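Local coordinates for high-affinity zinc uptake system protein znuA (Streptococcus suis, PDB 3MFQ) that binds zinc and probably serves as the solute-binding component of an ABC-type metal uptake system outside the cell, at residues S14-N17 / D18-Y21; Y141-Q144 / L145-L148; L256-E259 / G260-G263; T265-D268 / M269-N273. All coordinates share one frame; numbering follows the deposited sequence.

Overall arrangement
All four contacts are local, each made along one helix or round one turn; three of them, 1, 3 and 4, touch one another, and interaction 2 reaches 1 and 4. Interaction 1 lies in buried helix 14-24, and interaction 4 forms the first turns of helix 266-281; the carboxylate of Asp18 accepts a hydrogen bond from the backbone N of Phe266. Interaction 3 is the loop that runs into that last helix. Interaction 2, on helix 131-156, packs through Tyr141 on Ile267 and Asp18. The chemistry follows position: aliphatic and methionine contact inside, aromatic packing where helices face one another, carboxylates on the outer side of 141-148, and backbone bonding in the partly buried 256-263 turn, exposed at its tip.

Interaction 1 (S14-N17 / D18-Y21)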
loop_
_atom_site.group_PDB
_atom_site.type_symbol
_atom_site.label_atom_id
_atom_site.label_comp_id
_atom_site.label_asym_id
_atom_site.label_seq_id
_atom_site.Cartn_x
_atom_site.Cartn_y
_atom_site.Cartn_z
ATOM N N SER A 14 5.696 1.701 7.570
ATOM C CA SER A 14 4.875 2.636 8.321
ATOM C C SER A 14 3.451 2.118 8.465
ATOM O O SER A 14 2.737 2.495 9.394
ATOM C CB SER A 14 4.866 3.997 7.631
ATOM O OG SER A 14 4.474 3.864 6.276
ATOM N N PHE A 15 3.034 1.262 7.537
ATOM C CA PHE A 15 1.713 0.652 7.616
ATOM C C PHE A 15 1.578 -0.062 8.937
ATOM O O PHE A 15 0.689 0.225 9.735
ATOM C CB PHE A 15 1.517 -0.371 6.504
ATOM C CG PHE A 15 1.419 0.227 5.148
ATOM C CD1 PHE A 15 0.236 0.789 4.714
ATOM C CD2 PHE A 15 2.509 0.224 4.300
ATOM C CE1 PHE A 15 0.143 1.342 3.461
ATOM C CE2 PHE A 15 2.423 0.775 3.045
ATOM C CZ PHE A 15 1.239 1.336 2.624
ATOM N N LEU A 16 2.472 -1.013 9.153
ATOM C CA LEU A 16 2.438 -1.811 10.357
ATOM C C LEU A 16 2.644 -0.902 11.562
ATOM O O LEU A 16 1.920 -1.014 12.555
ATOM C CB LEU A 16 3.481 -2.924 10.273
ATOM C CG LEU A 16 3.357 -3.690 8.950
ATOM C CD1 LEU A 16 4.292 -4.885 8.902
ATOM C CD2 LEU A 16 1.915 -4.123 8.709
ATOM N N ASN A 17 3.601 0.022 11.456
ATOM C CA ASN A 17 3.837 1.005 12.515
ATOM C C ASN A 17 2.548 1.624 13.055
ATOM O O ASN A 17 2.394 1.799 14.261
ATOM C CB ASN A 17 4.776 2.118 12.040
ATOM C CG ASN A 17 5.234 3.012 13.181
ATOM O OD1 ASN A 17 5.775 2.528 14.176
ATOM N ND2 ASN A 17 5.019 4.317 13.046
ATOM N N ASP A 18 1.631 1.960 12.156
ATOM C CA ASP A 18 0.340 2.510 12.547
ATOM C C ASP A 18 -0.537 1.437 13.185
ATOM O O ASP A 18 -1.042 1.607 14.294
ATOM C CB ASP A 18 -0.373 3.099 11.332
ATOM C CG ASP A 18 -1.759 3.618 11.662
ATOM O OD1 ASP A 18 -1.939 4.183 12.761
ATOM O OD2 ASP A 18 -2.667 3.466 10.817
ATOM N N MET A 19 -0.714 0.334 12.467
ATOM C CA MET A 19 -1.543 -0.769 12.930
ATOM C C MET A 19 -1.274 -1.110 14.394
ATOM O O MET A 19 -2.175 -1.046 15.227
ATOM C CB MET A 19 -1.326 -2.000 12.042
ATOM C CG MET A 19 -2.229 -3.186 12.370
ATOM S SD MET A 19 -2.098 -4.531 11.172
ATOM C CE MET A 19 -0.345 -4.866 11.234
ATOM N N VAL A 20 -0.031 -1.466 14.703
ATOM C CA VAL A 20 0.333 -1.868 16.059
ATOM C C VAL A 20 -0.043 -0.814 17.090
ATOM O O VAL A 20 -0.601 -1.132 18.137
ATOM C CB VAL A 20 1.833 -2.175 16.181
ATOM C CG1 VAL A 20 2.191 -2.490 17.622
ATOM C CG2 VAL A 20 2.199 -3.335 15.286
ATOM N N TYR A 21 0.266 0.442 16.800
ATOM C CA TYR A 21 -0.110 1.511 17.706
ATOM C C TYR A 21 -1.616 1.519 17.901
ATOM O O TYR A 21 -2.105 1.603 19.024
ATOM C CB TYR A 21 0.352 2.869 17.187
ATOM C CG TYR A 21 -0.132 4.018 18.040
ATOM C CD1 TYR A 21 0.419 4.257 19.292
ATOM C CD2 TYR A 21 -1.143 4.859 17.599
ATOM C CE1 TYR A 21 -0.020 5.305 20.080
ATOM C CE2 TYR A 21 -1.589 5.912 18.379
ATOM C CZ TYR A 21 -1.023 6.131 19.618
ATOM O OH TYR A 21 -1.462 7.175 20.399
#
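The helix of a beta-alpha-beta unit, 14-24 between strands 8-11 and 29-32, carries this contact, whose side-chain part is Leu16 with Met19. The two side chains lie side by side and point the same way, meeting at Leu16 CD2 and Met19 CE, 3.5 Å apart. Met19 leaves the backbone with CG anti to its N, runs straight through chi2 and then bends at chi3 (56°), which turns the terminal methyl back toward the leucine. A flexible, unbranched methionine suits such a place, since its end can follow the surface of a neighbouring branched chain. The helix is held by its own amides: Met19 N to Phe15 O at 3.1 Å and Val20 N to Leu16 O at 2.9 Å, both nearly straight at the hydrogen. Asp18 N gives to Ser14 O at 3.0 Å, with a weak second bond to Phe15 O. The carboxylate of Asp18 is buried but well used, OD1 taking a bond from Gln22 and OD2 one from Phe266 N at the start of helix 266-281. Met19 packs on Tyr112, Val116 and Ala119 of helix 109-123, Val20 reaches Leu123 of that helix, and Ser14 OG bonds to Leu256 N in the loop before helix 266-281.

Interaction 2 (Y141-Q144 / L145-L148); sequences YQAQ and LDDL
Two different first torsions bring Tyr141 and Leu145, one helical turn apart, into contact. The tyrosine has CG opposite its backbone N (chi1 -172°), whereas the leucine has CG opposite its carbonyl carbon (chi1 -65°), and the leucine head is thereby laid over the ring. Leu145 CG stands 4.2 Å from the centroid of the Tyr141 ring and only 13° off its normal, a CH-pi contact over the face, displaced toward the rim. The methyls extend it: CD2 of Leu145 comes to 3.8 Å from Tyr141 CZ, and CD1 of Leu145 lies 3.9 Å from Tyr141 CE2. At the ring's edge, in its plane, sits NE2 of Gln144. A broad flat ring and a branched aliphatic chain suit each other here, both being buried. Regular helical bonds run below, Leu145 N to Tyr141 O at 2.9 Å and Asp147 N to Ala143 O at 2.9 Å.

The stretch belongs to helix 131-156, consistent with the long helix that links the two lobes in this family of metal-binding proteins. Its inner side rests on other helices, Tyr141 against Phe266 and Ile267 and also against Tyr112 and Val116. On the outer side Asp146 OD2 forms a salt bridge with Lys113 of helix 109-123. The division implies an amphipathic helix: nonpolar dispersion and CH-pi contacts contribute to holding the tyrosine ring inside, while Asp146 and Asp147 stay at the exposed side, where solvent, and for Asp146 also Lys113, probably offset the charge.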
loop_
_atom_site.group_PDB
_atom_site.type_symbol
_atom_site.label_atom_id
_atom_site.label_comp_id
_atom_site.label_asym_id
_atom_site.label_seq_id
_atom_site.Cartn_x
_atom_site.Cartn_y
_atom_site.Cartn_z
ATOM N N TYR A 141 -10.981 -0.848 16.089
ATOM C CA TYR A 141 -10.317 -0.517 14.832
ATOM C C TYR A 141 -10.927 -1.291 13.666
ATOM O O TYR A 141 -11.009 -0.780 12.549
ATOM C CB TYR A 141 -8.809 -0.761 14.920
ATOM C CG TYR A 141 -8.036 -0.259 13.716
ATOM C CD1 TYR A 141 -8.104 1.073 13.329
ATOM C CD2 TYR A 141 -7.232 -1.113 12.974
ATOM C CE1 TYR A 141 -7.399 1.539 12.232
ATOM C CE2 TYR A 141 -6.522 -0.657 11.875
ATOM C CZ TYR A 141 -6.609 0.669 11.511
ATOM O OH TYR A 141 -5.903 1.120 10.421
ATOM N N GLN A 142 -11.353 -2.522 13.925
ATOM C CA GLN A 142 -12.049 -3.300 12.909
ATOM C C GLN A 142 -13.290 -2.547 12.452
ATOM O O GLN A 142 -13.555 -2.427 11.256
ATOM C CB GLN A 142 -12.441 -4.677 13.447
ATOM C CG GLN A 142 -11.275 -5.628 13.664
ATOM C CD GLN A 142 -10.667 -6.131 12.366
ATOM O OE1 GLN A 142 -9.873 -7.071 12.367
ATOM N NE2 GLN A 142 -11.039 -5.510 11.253
ATOM N N ALA A 143 -14.044 -2.035 13.419
ATOM C CA ALA A 143 -15.254 -1.279 13.132
ATOM C C ALA A 143 -14.928 0.002 12.380
ATOM O O ALA A 143 -15.689 0.429 11.514
ATOM C CB ALA A 143 -15.998 -0.965 14.414
ATOM N N GLN A 144 -13.803 0.620 12.722
ATOM C CA GLN A 144 -13.370 1.835 12.042
ATOM C C GLN A 144 -13.027 1.533 10.593
ATOM O O GLN A 144 -13.258 2.356 9.706
ATOM C CB GLN A 144 -12.168 2.456 12.752
ATOM C CG GLN A 144 -12.503 3.089 14.088
ATOM C CD GLN A 144 -11.291 3.693 14.759
ATOM O OE1 GLN A 144 -11.398 4.326 15.807
ATOM N NE2 GLN A 144 -10.125 3.501 14.155
ATOM N N LEU A 145 -12.474 0.347 10.358
ATOM C CA LEU A 145 -12.184 -0.103 9.006
ATOM C C LEU A 145 -13.490 -0.370 8.266
ATOM O O LEU A 145 -13.600 -0.111 7.069
ATOM C CB LEU A 145 -11.309 -1.357 9.031
ATOM C CG LEU A 145 -9.901 -1.186 9.610
ATOM C CD1 LEU A 145 -9.218 -2.531 9.803
ATOM C CD2 LEU A 145 -9.063 -0.280 8.725
ATOM N N ASP A 146 -14.482 -0.881 8.991
ATOM C CA ASP A 146 -15.812 -1.106 8.430
ATOM C C ASP A 146 -16.425 0.206 7.949
ATOM O O ASP A 146 -16.829 0.330 6.792
ATOM C CB ASP A 146 -16.730 -1.754 9.469
ATOM C CG ASP A 146 -16.243 -3.118 9.909
ATOM O OD1 ASP A 146 -16.643 -3.573 11.000
ATOM O OD2 ASP A 146 -15.458 -3.738 9.164
ATOM N N ASP A 147 -16.496 1.179 8.852
ATOM C CA ASP A 147 -17.021 2.500 8.528
ATOM C C ASP A 147 -16.260 3.090 7.348
ATOM O O ASP A 147 -16.846 3.723 6.470
ATOM C CB ASP A 147 -16.909 3.430 9.738
ATOM C CG ASP A 147 -17.603 2.874 10.969
ATOM O OD1 ASP A 147 -17.348 3.390 12.077
ATOM O OD2 ASP A 147 -18.400 1.922 10.832
ATOM N N LEU A 148 -14.948 2.873 7.338
ATOM C CA LEU A 148 -14.088 3.370 6.271
ATOM C C LEU A 148 -14.516 2.852 4.902
ATOM O O LEU A 148 -14.592 3.614 3.939
ATOM C CB LEU A 148 -12.632 2.989 6.544
ATOM C CG LEU A 148 -11.631 3.337 5.440
ATOM C CD1 LEU A 148 -11.660 4.826 5.130
ATOM C CD2 LEU A 148 -10.224 2.892 5.819
#

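Interaction 3 (L256-E259 / G260-G263); sequences LAPE and GEEG
Ala257 lies over one face of the Gly263 peptide carbonyl, with both its amide and its methyl on that side. Its N-H gives a hydrogen bond to Gly263 O at 2.9 Å and 165°, but the nitrogen stands 61° out of the carbonyl plane instead of on a lone pair. The methyl follows, Ala257 CB being 3.3 Å from Gly263 C, and Leu256 CB meets the same carbonyl's oxygen, Gly263 O, at 3.6 Å. A small alanine and a glycine suit this closure, because neither brings bulk between the two arms of the loop. The backbone doubles back here: the directions of 256-259 and 260-263 are 161° apart, forming a compact loop that follows zinc ligand Asp254 and leads to helix 266-281. At its far end the peptide between Glu259 and Gly260 is modelled as cis, which brings their CA atoms to 2.8 Å. Within the turn Glu261 N lies 2.8 Å from Pro258 O. The side chains of Pro258 and Glu261 cross obliquely on the exposed side, with Pro258 CD and Glu261 OE1 3.9 Å apart, while Glu261 CB packs at 3.7 Å on Ala257 CB. Leu256, by contrast, is buried and rests on Phe15 and Asp18 of helix 14-24.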
loop_
_atom_site.group_PDB
_atom_site.type_symbol
_atom_site.label_atom_id
_atom_site.label_comp_id
_atom_site.label_asym_id
_atom_site.label_seq_id
_atom_site.Cartn_x
_atom_site.Cartn_y
_atom_site.Cartn_z
ATOM N N LEU A 256 2.933 5.025 4.149
ATOM C CA LEU A 256 2.144 6.091 4.745
ATOM C C LEU A 256 2.932 7.387 4.660
ATOM O O LEU A 256 4.000 7.432 4.051
ATOM C CB LEU A 256 1.845 5.775 6.208
ATOM C CG LEU A 256 0.557 5.010 6.511
ATOM C CD1 LEU A 256 0.230 4.030 5.402
ATOM C CD2 LEU A 256 0.659 4.305 7.855
ATOM N N ALA A 257 2.406 8.438 5.278
ATOM C CA ALA A 257 3.112 9.711 5.340
ATOM C C ALA A 257 3.890 9.817 6.648
ATOM O O ALA A 257 3.525 9.189 7.642
ATOM C CB ALA A 257 2.138 10.868 5.202
ATOM N N PRO A 258 4.975 10.606 6.645
ATOM C CA PRO A 258 5.797 10.793 7.844
ATOM C C PRO A 258 4.979 11.341 9.005
ATOM O O PRO A 258 4.189 12.266 8.818
ATOM C CB PRO A 258 6.834 11.827 7.399
ATOM C CG PRO A 258 6.913 11.673 5.923
ATOM C CD PRO A 258 5.523 11.325 5.482
ATOM N N GLU A 259 5.167 10.769 10.190
ATOM C CA GLU A 259 4.461 11.223 11.379
ATOM C C GLU A 259 4.966 12.606 11.775
ATOM O O GLU A 259 6.143 12.776 12.084
ATOM C CB GLU A 259 4.662 10.231 12.529
ATOM C CG GLU A 259 3.711 10.415 13.703
ATOM C CD GLU A 259 2.674 9.309 13.808
ATOM O OE1 GLU A 259 1.690 9.488 14.558
ATOM O OE2 GLU A 259 2.840 8.264 13.144
ATOM N N GLY A 260 4.076 13.593 11.757
ATOM C CA GLY A 260 2.690 13.368 11.402
ATOM C C GLY A 260 2.210 14.285 10.297
ATOM O O GLY A 260 2.161 15.506 10.460
ATOM N N GLU A 261 1.858 13.690 9.163
ATOM C CA GLU A 261 1.308 14.435 8.041
ATOM C C GLU A 261 -0.134 14.004 7.808
ATOM O O GLU A 261 -0.732 13.350 8.659
ATOM C CB GLU A 261 2.154 14.218 6.787
ATOM C CG GLU A 261 2.704 15.504 6.197
ATOM C CD GLU A 261 4.078 15.324 5.591
ATOM O OE1 GLU A 261 4.167 14.856 4.437
ATOM O OE2 GLU A 261 5.069 15.653 6.275
ATOM N N GLU A 262 -0.698 14.371 6.664
ATOM C CA GLU A 262 -2.090 14.035 6.381
ATOM C C GLU A 262 -2.272 12.540 6.115
ATOM O O GLU A 262 -3.280 11.950 6.506
ATOM C CB GLU A 262 -2.637 14.881 5.229
ATOM C CG GLU A 262 -2.671 16.376 5.530
ATOM C CD GLU A 262 -3.605 16.728 6.671
ATOM O OE1 GLU A 262 -3.576 17.892 7.126
ATOM O OE2 GLU A 262 -4.366 15.843 7.114
ATOM N N GLY A 263 -1.290 11.930 5.459
ATOM C CA GLY A 263 -1.294 10.495 5.253
ATOM C C GLY A 263 -0.698 9.790 6.455
ATOM O O GLY A 263 -0.228 8.658 6.354
#

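Interaction 4 (T265-D268 / M269-N273)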
loop_
_atom_site.group_PDB
_atom_site.type_symbol
_atom_site.label_atom_id
_atom_site.label_comp_id
_atom_site.label_asym_id
_atom_site.label_seq_id
_atom_site.Cartn_x
_atom_site.Cartn_y
_atom_site.Cartn_z
ATOM N N THR A 265 -1.800 8.283 9.404
ATOM C CA THR A 265 -2.268 6.942 9.719
ATOM C C THR A 265 -2.828 6.268 8.477
ATOM O O THR A 265 -2.924 6.884 7.415
ATOM C CB THR A 265 -3.348 6.962 10.813
ATOM O OG1 THR A 265 -4.570 7.477 10.273
ATOM C CG2 THR A 265 -2.906 7.832 11.980
ATOM N N PHE A 266 -3.201 5.001 8.618
ATOM C CA PHE A 266 -3.683 4.211 7.491
ATOM C C PHE A 266 -5.010 4.728 6.951
ATOM O O PHE A 266 -5.143 4.986 5.756
ATOM C CB PHE A 266 -3.815 2.740 7.887
ATOM C CG PHE A 266 -4.501 1.898 6.855
ATOM C CD1 PHE A 266 -3.799 1.393 5.775
ATOM C CD2 PHE A 266 -5.853 1.617 6.960
ATOM C CE1 PHE A 266 -4.431 0.620 4.819
ATOM C CE2 PHE A 266 -6.492 0.845 6.010
ATOM C CZ PHE A 266 -5.781 0.346 4.936
ATOM N N ILE A 267 -5.990 4.873 7.834
ATOM C CA ILE A 267 -7.313 5.325 7.425
ATOM C C ILE A 267 -7.254 6.716 6.806
ATOM O O ILE A 267 -7.980 7.011 5.859
ATOM C CB ILE A 267 -8.302 5.326 8.602
ATOM C CG1 ILE A 267 -8.485 3.908 9.144
ATOM C CG2 ILE A 267 -9.640 5.902 8.173
ATOM C CD1 ILE A 267 -9.507 3.807 10.252
ATOM N N ASP A 268 -6.385 7.567 7.340
ATOM C CA ASP A 268 -6.214 8.912 6.800
ATOM C C ASP A 268 -5.511 8.871 5.450
ATOM O O ASP A 268 -5.892 9.577 4.519
ATOM C CB ASP A 268 -5.455 9.800 7.787
ATOM C CG ASP A 268 -6.278 10.140 9.016
ATOM O OD1 ASP A 268 -7.499 9.874 9.007
ATOM O OD2 ASP A 268 -5.709 10.673 9.990
ATOM N N MET A 269 -4.485 8.033 5.344
ATOM C CA MET A 269 -3.809 7.828 4.074
ATOM C C MET A 269 -4.818 7.372 3.032
ATOM O O MET A 269 -4.732 7.737 1.863
ATOM C CB MET A 269 -2.694 6.791 4.221
ATOM C CG MET A 269 -2.042 6.373 2.912
ATOM S SD MET A 269 -2.981 5.129 2.003
ATOM C CE MET A 269 -2.846 3.726 3.106
ATOM N N TYR A 270 -5.780 6.571 3.468
ATOM C CA TYR A 270 -6.797 6.043 2.573
ATOM C C TYR A 270 -7.712 7.149 2.069
ATOM O O TYR A 270 -7.937 7.289 0.865
ATOM C CB TYR A 270 -7.632 4.997 3.299
ATOM C CG TYR A 270 -7.993 3.809 2.453
ATOM C CD1 TYR A 270 -8.803 3.949 1.338
ATOM C CD2 TYR A 270 -7.531 2.539 2.776
ATOM C CE1 TYR A 270 -9.134 2.865 0.567
ATOM C CE2 TYR A 270 -7.864 1.446 2.006
ATOM C CZ TYR A 270 -8.666 1.615 0.901
ATOM O OH TYR A 270 -9.010 0.537 0.120
ATOM N N LYS A 271 -8.252 7.922 3.005
ATOM C CA LYS A 271 -9.150 9.015 2.665
ATOM C C LYS A 271 -8.447 9.993 1.739
ATOM O O LYS A 271 -9.011 10.427 0.736
ATOM C CB LYS A 271 -9.623 9.735 3.929
ATOM C CG LYS A 271 -10.441 8.869 4.872
ATOM C CD LYS A 271 -10.900 9.663 6.086
ATOM C CE LYS A 271 -11.714 8.799 7.032
ATOM N NZ LYS A 271 -12.162 9.562 8.229
ATOM N N HIS A 272 -7.211 10.332 2.083
ATOM C CA HIS A 272 -6.397 11.219 1.262
ATOM C C HIS A 272 -6.351 10.741 -0.185
ATOM O O HIS A 272 -6.583 11.515 -1.115
ATOM C CB HIS A 272 -4.981 11.310 1.824
ATOM C CG HIS A 272 -4.013 12.003 0.915
ATOM N ND1 HIS A 272 -3.735 13.349 1.016
ATOM C CD2 HIS A 272 -3.262 11.537 -0.109
ATOM C CE1 HIS A 272 -2.851 13.682 0.091
ATOM N NE2 HIS A 272 -2.548 12.599 -0.605
ATOM N N ASN A 273 -6.046 9.462 -0.368
ATOM C CA ASN A 273 -6.005 8.880 -1.700
ATOM C C ASN A 273 -7.346 9.018 -2.409
ATOM O O ASN A 273 -7.412 9.471 -3.552
ATOM C CB ASN A 273 -5.583 7.411 -1.633
ATOM C CG ASN A 273 -4.091 7.243 -1.408
ATOM O OD1 ASN A 273 -3.357 8.221 -1.265
ATOM N ND2 ASN A 273 -3.635 5.997 -1.384
#
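Regular i to i+4 bonds join the two segments, from Met269 N to Thr265 O (2.8 Å) through to His272 N to Asp268 O (2.9 Å), and so begin helix 266-281. Phe266, with CG anti to its backbone N (chi1 171°), projects beside Tyr270, and the two side chains point the same way. Their rings form an offset edge-to-face pair, the edge of Tyr270 turned to the face of Phe266, with planes at 76° and centroids 5.5 Å apart; the closest atoms are Phe266 CZ and Tyr270 CD2, at 3.5 Å. Met269 bends at chi2 and chi3, so that its CE swings round to Phe266 CD1 at 3.7 Å. Phe266 also stacks on Tyr112, and His272 NE2 bonds to Glu250 O. Aromatic residues suit this inner face; a long lysine suits the partly exposed side, where Lys271 CE lies 3.7 Å from Ile267 CG2 and the ammonium makes a cation-pi contact with Trp151. Thr265 is the N-cap: its OG1 accepts a weak, 3.5 Å bond from Asp268 N, as N-capping threonines do at the start of a helix, while the Phe266 amide is taken by the carboxylate of Asp18.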